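Local coordinates for protein (sliding clamp) (Enterobacteria phage RB69, PDB 1B77) that probably encircles DNA as a trimeric processivity factor and tethers the phage DNA polymerase, whose interaction peptide it binds, to its template, at residues A[176-190]-A[214-228]. Sequence-based numbering, arbitrary orientation.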
ATOM      1  N   ASN A 176      26.282   6.530  40.461  1.00 47.44           N
ATOM      2  CA  ASN A 176      25.207   7.487  40.192  1.00 46.41           C
ATOM      3  C   ASN A 176      23.831   6.899  39.886  1.00 45.56           C
ATOM      4  O   ASN A 176      23.694   5.693  39.645  1.00 45.66           O
ATOM      5  CB  ASN A 176      25.624   8.398  39.042  1.00 46.54           C
ATOM      6  CG  ASN A 176      26.768   9.305  39.407  1.00 46.62           C
ATOM      7  OD1 ASN A 176      26.564  10.333  40.058  1.00 46.56           O
ATOM      8  ND2 ASN A 176      27.980   8.930  39.019  1.00 46.57           N
ATOM      9  N   ASN A 177      22.816   7.767  39.914  1.00 44.52           N
ATOM     10  CA  ASN A 177      21.413   7.421  39.625  1.00 43.21           C
ATOM     11  C   ASN A 177      20.926   8.379  38.535  1.00 42.11           C
ATOM     12  O   ASN A 177      21.410   9.506  38.440  1.00 41.92           O
ATOM     13  CB  ASN A 177      20.548   7.595  40.881  1.00 43.48           C
ATOM     14  CG  ASN A 177      21.015   6.720  42.020  1.00 43.67           C
ATOM     15  OD1 ASN A 177      20.824   5.503  42.006  1.00 43.99           O
ATOM     16  ND2 ASN A 177      21.645   7.338  43.018  1.00 43.87           N
ATOM     17  N   PHE A 178      19.971   7.946  37.720  1.00 40.76           N
ATOM     18  CA  PHE A 178      19.488   8.800  36.642  1.00 39.37           C
ATOM     19  C   PHE A 178      18.242   8.252  35.965  1.00 38.62           C
ATOM     20  O   PHE A 178      17.991   7.048  35.966  1.00 38.35           O
ATOM     21  CB  PHE A 178      20.601   8.982  35.602  1.00 39.14           C
ATOM     22  CG  PHE A 178      21.212   7.684  35.138  1.00 38.75           C
ATOM     23  CD1 PHE A 178      20.552   6.881  34.211  1.00 38.65           C
ATOM     24  CD2 PHE A 178      22.418   7.236  35.671  1.00 38.58           C
ATOM     25  CE1 PHE A 178      21.083   5.649  33.823  1.00 38.65           C
ATOM     26  CE2 PHE A 178      22.956   6.008  35.291  1.00 38.57           C
ATOM     27  CZ  PHE A 178      22.287   5.214  34.366  1.00 38.69           C
ATOM     28  N   ASN A 179      17.463   9.163  35.396  1.00 37.79           N
ATOM     29  CA  ASN A 179      16.242   8.828  34.675  1.00 36.79           C
ATOM     30  C   ASN A 179      16.149   9.821  33.518  1.00 36.35           C
ATOM     31  O   ASN A 179      15.462  10.848  33.613  1.00 36.26           O
ATOM     32  CB  ASN A 179      15.020   8.953  35.587  1.00 36.80           C
ATOM     33  CG  ASN A 179      13.754   8.417  34.943  1.00 36.86           C
ATOM     34  OD1 ASN A 179      13.020   9.147  34.277  1.00 37.44           O
ATOM     35  ND2 ASN A 179      13.505   7.126  35.123  1.00 36.47           N
ATOM     36  N   PHE A 180      16.875   9.520  32.441  1.00 35.39           N
ATOM     37  CA  PHE A 180      16.900  10.384  31.265  1.00 34.79           C
ATOM     38  C   PHE A 180      15.675  10.137  30.397  1.00 34.37           C
ATOM     39  O   PHE A 180      15.437   9.016  29.948  1.00 34.38           O
ATOM     40  CB  PHE A 180      18.178  10.153  30.447  1.00 34.34           C
ATOM     41  CG  PHE A 180      19.448  10.438  31.203  1.00 33.98           C
ATOM     42  CD1 PHE A 180      19.851  11.748  31.456  1.00 33.70           C
ATOM     43  CD2 PHE A 180      20.251   9.395  31.656  1.00 33.55           C
ATOM     44  CE1 PHE A 180      21.043  12.011  32.150  1.00 33.37           C
ATOM     45  CE2 PHE A 180      21.440   9.652  32.346  1.00 33.25           C
ATOM     46  CZ  PHE A 180      21.833  10.960  32.591  1.00 32.93           C
ATOM     47  N   VAL A 181      14.911  11.199  30.160  1.00 33.90           N
ATOM     48  CA  VAL A 181      13.688  11.123  29.371  1.00 33.40           C
ATOM     49  C   VAL A 181      13.857  11.591  27.927  1.00 33.26           C
ATOM     50  O   VAL A 181      14.384  12.679  27.670  1.00 33.39           O
ATOM     51  CB  VAL A 181      12.578  11.962  30.031  1.00 33.06           C
ATOM     52  CG1 VAL A 181      11.277  11.823  29.251  1.00 32.55           C
ATOM     53  CG2 VAL A 181      12.406  11.532  31.467  1.00 32.72           C
ATOM     54  N   ILE A 182      13.388  10.774  26.989  1.00 32.85           N
ATOM     55  CA  ILE A 182      13.488  11.100  25.571  1.00 32.77           C
ATOM     56  C   ILE A 182      12.140  11.060  24.857  1.00 33.31           C
ATOM     57  O   ILE A 182      11.368  10.118  25.022  1.00 33.28           O
ATOM     58  CB  ILE A 182      14.462  10.134  24.848  1.00 32.39           C
ATOM     59  CG1 ILE A 182      15.892  10.386  25.328  1.00 31.93           C
ATOM     60  CG2 ILE A 182      14.367  10.310  23.335  1.00 31.58           C
ATOM     61  CD1 ILE A 182      16.908   9.417  24.770  1.00 31.81           C
ATOM     62  N   ASN A 183      11.856  12.097  24.076  1.00 33.80           N
ATOM     63  CA  ASN A 183      10.617  12.163  23.316  1.00 34.67           C
ATOM     64  C   ASN A 183      10.802  11.199  22.146  1.00 34.96           C
ATOM     65  O   ASN A 183      11.655  11.409  21.289  1.00 34.90           O
ATOM     66  CB  ASN A 183      10.379  13.592  22.809  1.00 35.28           C
ATOM     67  CG  ASN A 183       9.201  13.687  21.836  1.00 36.29           C
ATOM     68  OD1 ASN A 183       8.262  12.887  21.887  1.00 36.61           O
ATOM     69  ND2 ASN A 183       9.244  14.685  20.951  1.00 36.38           N
ATOM     70  N   MET A 184      10.005  10.140  22.124  1.00 35.49           N
ATOM     71  CA  MET A 184      10.133   9.141  21.079  1.00 36.26           C
ATOM     72  C   MET A 184      10.072   9.697  19.666  1.00 36.11           C
ATOM     73  O   MET A 184      10.571   9.082  18.730  1.00 35.79           O
ATOM     74  CB  MET A 184       9.067   8.060  21.238  1.00 37.17           C
ATOM     75  CG  MET A 184       9.431   6.781  20.521  1.00 39.01           C
ATOM     76  SD  MET A 184      10.467   5.646  21.491  1.00 41.19           S
ATOM     77  CE  MET A 184      11.861   6.617  21.873  1.00 40.36           C
ATOM     78  N   ALA A 185       9.463  10.865  19.509  1.00 36.09           N
ATOM     79  CA  ALA A 185       9.345  11.469  18.190  1.00 36.29           C
ATOM     80  C   ALA A 185      10.695  11.915  17.644  1.00 35.48           C
ATOM     81  O   ALA A 185      10.811  12.218  16.453  1.00 35.17           O
ATOM     82  CB  ALA A 185       8.390  12.651  18.241  1.00 38.01           C
ATOM     83  N   ASN A 186      11.712  11.968  18.499  1.00 34.23           N
ATOM     84  CA  ASN A 186      13.033  12.395  18.052  1.00 33.45           C
ATOM     85  C   ASN A 186      13.966  11.224  17.747  1.00 32.78           C
ATOM     86  O   ASN A 186      15.110  11.436  17.353  1.00 32.44           O
ATOM     87  CB  ASN A 186      13.681  13.289  19.108  1.00 33.63           C
ATOM     88  CG  ASN A 186      12.794  14.440  19.506  1.00 33.89           C
ATOM     89  OD1 ASN A 186      12.289  15.163  18.652  1.00 34.00           O
ATOM     90  ND2 ASN A 186      12.603  14.625  20.806  1.00 33.76           N
ATOM     91  N   MET A 187      13.473  10.000  17.933  1.00 32.12           N
ATOM     92  CA  MET A 187      14.285   8.803  17.690  1.00 31.61           C
ATOM     93  C   MET A 187      14.277   8.364  16.230  1.00 31.11           C
ATOM     94  O   MET A 187      13.902   7.230  15.920  1.00 31.06           O
ATOM     95  CB  MET A 187      13.790   7.648  18.570  1.00 31.48           C
ATOM     96  CG  MET A 187      14.005   7.867  20.054  1.00 31.99           C
ATOM     97  SD  MET A 187      15.737   7.840  20.540  1.00 32.76           S
ATOM     98  CE  MET A 187      16.053   6.071  20.510  1.00 31.84           C
ATOM     99  N   LYS A 188      14.696   9.264  15.346  1.00 30.65           N
ATOM    100  CA  LYS A 188      14.745   8.994  13.906  1.00 30.35           C
ATOM    101  C   LYS A 188      16.035   8.233  13.581  1.00 29.74           C
ATOM    102  O   LYS A 188      16.729   8.553  12.621  1.00 29.50           O
ATOM    103  CB  LYS A 188      14.733  10.314  13.122  1.00 30.64           C
ATOM    104  CG  LYS A 188      13.660  11.307  13.546  1.00 31.75           C
ATOM    105  CD  LYS A 188      12.276  10.898  13.081  1.00 32.88           C
ATOM    106  CE  LYS A 188      11.223  11.857  13.614  1.00 33.38           C
ATOM    107  NZ  LYS A 188      11.471  13.269  13.208  1.00 34.11           N
ATOM    108  N   ILE A 189      16.344   7.236  14.399  1.00 28.96           N
ATOM    109  CA  ILE A 189      17.548   6.429  14.234  1.00 28.78           C
ATOM    110  C   ILE A 189      17.345   5.280  13.250  1.00 27.91           C
ATOM    111  O   ILE A 189      16.456   4.455  13.440  1.00 27.69           O
ATOM    112  CB  ILE A 189      17.971   5.825  15.592  1.00 29.12           C
ATOM    113  CG1 ILE A 189      18.449   6.930  16.529  1.00 29.59           C
ATOM    114  CG2 ILE A 189      19.057   4.795  15.398  1.00 29.55           C
ATOM    115  CD1 ILE A 189      17.352   7.812  17.035  1.00 30.24           C
ATOM    116  N   GLN A 190      18.173   5.209  12.212  1.00 27.40           N
ATOM    117  CA  GLN A 190      18.045   4.122  11.242  1.00 27.24           C
ATOM    118  C   GLN A 190      18.465   2.795  11.893  1.00 26.94           C
ATOM    119  O   GLN A 190      19.203   2.791  12.866  1.00 27.07           O
ATOM    120  CB  GLN A 190      18.908   4.401   9.999  1.00 27.12           C
ATOM    121  CG  GLN A 190      20.415   4.400  10.244  1.00 27.20           C
ATOM    122  CD  GLN A 190      21.217   4.502   8.950  1.00 27.27           C
ATOM    123  OE1 GLN A 190      22.420   4.264   8.938  1.00 28.25           O
ATOM    124  NE2 GLN A 190      20.555   4.866   7.866  1.00 26.64           N
ATOM    125  N   VAL A 214      26.436   6.115  11.380  1.00 30.56           N
ATOM    126  CA  VAL A 214      25.903   7.428  11.722  1.00 29.64           C
ATOM    127  C   VAL A 214      25.931   7.729  13.222  1.00 28.92           C
ATOM    128  O   VAL A 214      25.882   6.818  14.047  1.00 28.53           O
ATOM    129  CB  VAL A 214      24.427   7.558  11.230  1.00 29.57           C
ATOM    130  CG1 VAL A 214      23.860   8.931  11.589  1.00 29.66           C
ATOM    131  CG2 VAL A 214      24.356   7.348   9.731  1.00 30.04           C
ATOM    132  N   SER A 215      26.014   9.014  13.560  1.00 27.87           N
ATOM    133  CA  SER A 215      26.001   9.453  14.951  1.00 27.45           C
ATOM    134  C   SER A 215      24.844  10.419  15.129  1.00 26.38           C
ATOM    135  O   SER A 215      24.691  11.340  14.342  1.00 26.17           O
ATOM    136  CB  SER A 215      27.305  10.161  15.322  1.00 27.56           C
ATOM    137  OG  SER A 215      28.321   9.225  15.655  1.00 29.61           O
ATOM    138  N   TYR A 216      24.025  10.201  16.152  1.00 25.67           N
ATOM    139  CA  TYR A 216      22.898  11.089  16.413  1.00 25.31           C
ATOM    140  C   TYR A 216      23.024  11.698  17.795  1.00 25.58           C
ATOM    141  O   TYR A 216      23.514  11.051  18.722  1.00 25.91           O
ATOM    142  CB  TYR A 216      21.557  10.351  16.377  1.00 24.62           C
ATOM    143  CG  TYR A 216      21.226   9.601  15.112  1.00 23.85           C
ATOM    144  CD1 TYR A 216      21.659   8.296  14.926  1.00 23.76           C
ATOM    145  CD2 TYR A 216      20.423  10.176  14.128  1.00 23.87           C
ATOM    146  CE1 TYR A 216      21.295   7.567  13.798  1.00 23.49           C
ATOM    147  CE2 TYR A 216      20.052   9.451  12.986  1.00 23.79           C
ATOM    148  CZ  TYR A 216      20.492   8.146  12.836  1.00 23.57           C
ATOM    149  OH  TYR A 216      20.108   7.402  11.746  1.00 23.74           O
ATOM    150  N   VAL A 217      22.594  12.948  17.924  1.00 25.57           N
ATOM    151  CA  VAL A 217      22.588  13.635  19.211  1.00 25.78           C
ATOM    152  C   VAL A 217      21.152  14.103  19.424  1.00 26.23           C
ATOM    153  O   VAL A 217      20.602  14.875  18.630  1.00 25.80           O
ATOM    154  CB  VAL A 217      23.532  14.859  19.258  1.00 25.86           C
ATOM    155  CG1 VAL A 217      23.286  15.645  20.555  1.00 25.26           C
ATOM    156  CG2 VAL A 217      24.996  14.400  19.209  1.00 25.52           C
ATOM    157  N   ILE A 218      20.541  13.609  20.490  1.00 26.46           N
ATOM    158  CA  ILE A 218      19.169  13.957  20.787  1.00 27.60           C
ATOM    159  C   ILE A 218      19.040  14.643  22.137  1.00 28.23           C
ATOM    160  O   ILE A 218      19.548  14.156  23.149  1.00 27.94           O
ATOM    161  CB  ILE A 218      18.280  12.699  20.774  1.00 27.72           C
ATOM    162  CG1 ILE A 218      18.364  12.029  19.396  1.00 27.55           C
ATOM    163  CG2 ILE A 218      16.850  13.070  21.102  1.00 27.42           C
ATOM    164  CD1 ILE A 218      17.843  10.613  19.360  1.00 27.49           C
ATOM    165  N   ALA A 219      18.358  15.782  22.136  1.00 29.21           N
ATOM    166  CA  ALA A 219      18.132  16.541  23.358  1.00 30.43           C
ATOM    167  C   ALA A 219      17.162  15.758  24.228  1.00 31.07           C
ATOM    168  O   ALA A 219      16.267  15.088  23.716  1.00 31.38           O
ATOM    169  CB  ALA A 219      17.550  17.911  23.023  1.00 30.28           C
ATOM    170  N   MET A 220      17.344  15.826  25.539  1.00 32.03           N
ATOM    171  CA  MET A 220      16.457  15.116  26.446  1.00 32.92           C
ATOM    172  C   MET A 220      15.484  16.073  27.128  1.00 33.01           C
ATOM    173  O   MET A 220      15.700  17.283  27.151  1.00 32.62           O
ATOM    174  CB  MET A 220      17.270  14.331  27.477  1.00 34.00           C
ATOM    175  CG  MET A 220      18.109  13.222  26.845  1.00 35.38           C
ATOM    176  SD  MET A 220      19.072  12.291  28.053  1.00 37.81           S
ATOM    177  CE  MET A 220      19.248  10.778  27.215  1.00 36.93           C
ATOM    178  N   GLU A 221      14.409  15.517  27.673  1.00 33.59           N
ATOM    179  CA  GLU A 221      13.364  16.303  28.319  1.00 34.38           C
ATOM    180  C   GLU A 221      13.713  16.964  29.647  1.00 34.55           C
ATOM    181  O   GLU A 221      14.636  16.545  30.345  1.00 34.09           O
ATOM    182  CB  GLU A 221      12.115  15.443  28.493  1.00 34.75           C
ATOM    183  CG  GLU A 221      11.639  14.844  27.183  1.00 35.40           C
ATOM    184  CD  GLU A 221      11.507  15.890  26.105  1.00 35.75           C
ATOM    185  OE1 GLU A 221      10.755  16.862  26.320  1.00 36.13           O
ATOM    186  OE2 GLU A 221      12.160  15.747  25.046  1.00 36.14           O
ATOM    187  N   ALA A 222      12.948  18.001  29.982  1.00 35.01           N
ATOM    188  CA  ALA A 222      13.143  18.755  31.214  1.00 35.77           C
ATOM    189  C   ALA A 222      12.842  17.919  32.453  1.00 36.21           C
ATOM    190  O   ALA A 222      13.389  18.172  33.524  1.00 36.14           O
ATOM    191  CB  ALA A 222      12.271  20.010  31.200  1.00 35.55           C
ATOM    192  N   ASP A 223      11.979  16.919  32.310  1.00 37.13           N
ATOM    193  CA  ASP A 223      11.644  16.072  33.446  1.00 38.23           C
ATOM    194  C   ASP A 223      12.701  15.005  33.709  1.00 38.72           C
ATOM    195  O   ASP A 223      12.505  14.102  34.526  1.00 38.74           O
ATOM    196  CB  ASP A 223      10.266  15.434  33.252  1.00 38.98           C
ATOM    197  CG  ASP A 223      10.054  14.904  31.849  1.00 40.01           C
ATOM    198  OD1 ASP A 223      10.266  15.670  30.876  1.00 40.91           O
ATOM    199  OD2 ASP A 223       9.663  13.727  31.720  1.00 40.60           O
ATOM    200  N   SER A 224      13.829  15.109  33.013  1.00 38.91           N
ATOM    201  CA  SER A 224      14.923  14.172  33.218  1.00 39.26           C
ATOM    202  C   SER A 224      15.541  14.532  34.567  1.00 39.45           C
ATOM    203  O   SER A 224      15.440  15.675  35.016  1.00 39.37           O
ATOM    204  CB  SER A 224      15.990  14.332  32.125  1.00 39.17           C
ATOM    205  OG  SER A 224      15.473  14.087  30.831  1.00 39.29           O
ATOM    206  N   THR A 225      16.174  13.558  35.210  1.00 39.75           N
ATOM    207  CA  THR A 225      16.834  13.782  36.493  1.00 40.13           C
ATOM    208  C   THR A 225      18.071  12.895  36.565  1.00 40.50           C
ATOM    209  O   THR A 225      18.056  11.769  36.074  1.00 40.36           O
ATOM    210  CB  THR A 225      15.912  13.434  37.689  1.00 40.06           C
ATOM    211  OG1 THR A 225      15.442  12.087  37.557  1.00 39.71           O
ATOM    212  CG2 THR A 225      14.724  14.385  37.751  1.00 40.07           C
ATOM    213  N   HIS A 226      19.141  13.411  37.166  1.00 41.09           N
ATOM    214  CA  HIS A 226      20.379  12.651  37.311  1.00 41.64           C
ATOM    215  C   HIS A 226      21.173  13.101  38.536  1.00 42.49           C
ATOM    216  O   HIS A 226      20.929  14.176  39.084  1.00 42.19           O
ATOM    217  CB  HIS A 226      21.253  12.808  36.069  1.00 40.98           C
ATOM    218  CG  HIS A 226      21.765  14.196  35.867  1.00 40.55           C
ATOM    219  ND1 HIS A 226      20.986  15.210  35.345  1.00 40.56           N
ATOM    220  CD2 HIS A 226      22.968  14.749  36.136  1.00 40.16           C
ATOM    221  CE1 HIS A 226      21.694  16.325  35.299  1.00 40.12           C
ATOM    222  NE2 HIS A 226      22.897  16.075  35.772  1.00 40.25           N
ATOM    223  N   ASP A 227      22.134  12.272  38.937  1.00 43.75           N
ATOM    224  CA  ASP A 227      22.991  12.538  40.092  1.00 45.10           C
ATOM    225  C   ASP A 227      24.289  13.236  39.706  1.00 45.48           C
ATOM    226  O   ASP A 227      24.886  13.929  40.527  1.00 45.88           O
ATOM    227  CB  ASP A 227      23.354  11.226  40.797  1.00 45.87           C
ATOM    228  CG  ASP A 227      22.179  10.594  41.510  1.00 47.10           C
ATOM    229  OD1 ASP A 227      21.061  10.584  40.948  1.00 47.96           O
ATOM    230  OD2 ASP A 227      22.376  10.088  42.636  1.00 47.78           O
ATOM    231  N   PHE A 228      24.733  13.040  38.467  1.00 45.72           N
ATOM    232  CA  PHE A 228      25.988  13.628  37.997  1.00 45.85           C
ATOM    233  C   PHE A 228      26.046  15.138  38.172  1.00 45.92           C
ATOM    234  O   PHE A 228      25.030  15.729  38.598  1.00 45.78           O
ATOM    235  CB  PHE A 228      26.225  13.288  36.523  1.00 46.20           C
ATOM    236  CG  PHE A 228      25.930  11.857  36.176  1.00 46.40           C
ATOM    237  CD1 PHE A 228      24.621  11.434  35.980  1.00 46.62           C
ATOM    238  CD2 PHE A 228      26.956  10.925  36.079  1.00 46.38           C
ATOM    239  CE1 PHE A 228      24.337  10.106  35.699  1.00 46.59           C
ATOM    240  CE2 PHE A 228      26.680   9.598  35.799  1.00 46.49           C
ATOM    241  CZ  PHE A 228      25.369   9.187  35.609  1.00 46.56           C
ATOM    242  OXT PHE A 228      27.119  15.710  37.870  1.00 46.07           O
TER
HETATM  243  O   HOH W   1      12.307  11.897  35.742  1.00 43.72           O
HETATM  244  O   HOH W   2      13.665  14.229  23.587  1.00 23.58           O
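N179 and T225 form a hydrogen-bonded antiparallel pair, N179 N binding T225 O (2.8 Å) and T225 N returning a bond to N179 O. Beyond it, D227 N binds N177 O, and N177 ND2 donates to D227 OD2 at 2.9 Å; this side-chain bond lies close to the amide plane but meets the carboxylate from above its plane. The C-terminal F228 folds back: one ring face takes N176 CB and the stacked N176 amide, planes 23° apart, and its CE1 lies 3.5 Å from F178 CD2. At the other end of the pairing, the type I turn E221–S224 is pinned to V181. There S224 OG, beside its own backbone N and anti to the carbonyl carbon (chi1 -60°), accepts from V181 N (3.0 Å) and donates to E221 O; E221 N in turn binds V181 O. Water 2 joins N183 N to A219 O and E221 OE2 where the strands part. M220 SD lies obliquely to the F180 ring in a Met-aromatic contact, 3.3 Å from F180 CB, and its CE touches I182 CD1. Farther along, I218 CD1 packs on M187 SD and I189 CD1. I189 CG1 makes a CH-pi contact over one Y216 ring face, with V214 CG1 over the opposite face; Y216 OH accepts from Q190 N (3.0 Å) and also bonds N13 OD1. In this processivity-factor fold the C-terminal chain crosses between two antiparallel sheets, from 215-219, flanked by 38-44 and 204-210, to 225-226, which edges the other sheet beyond 178-183 and 137-143; L198 of strand 194-201 touches F180 and M220.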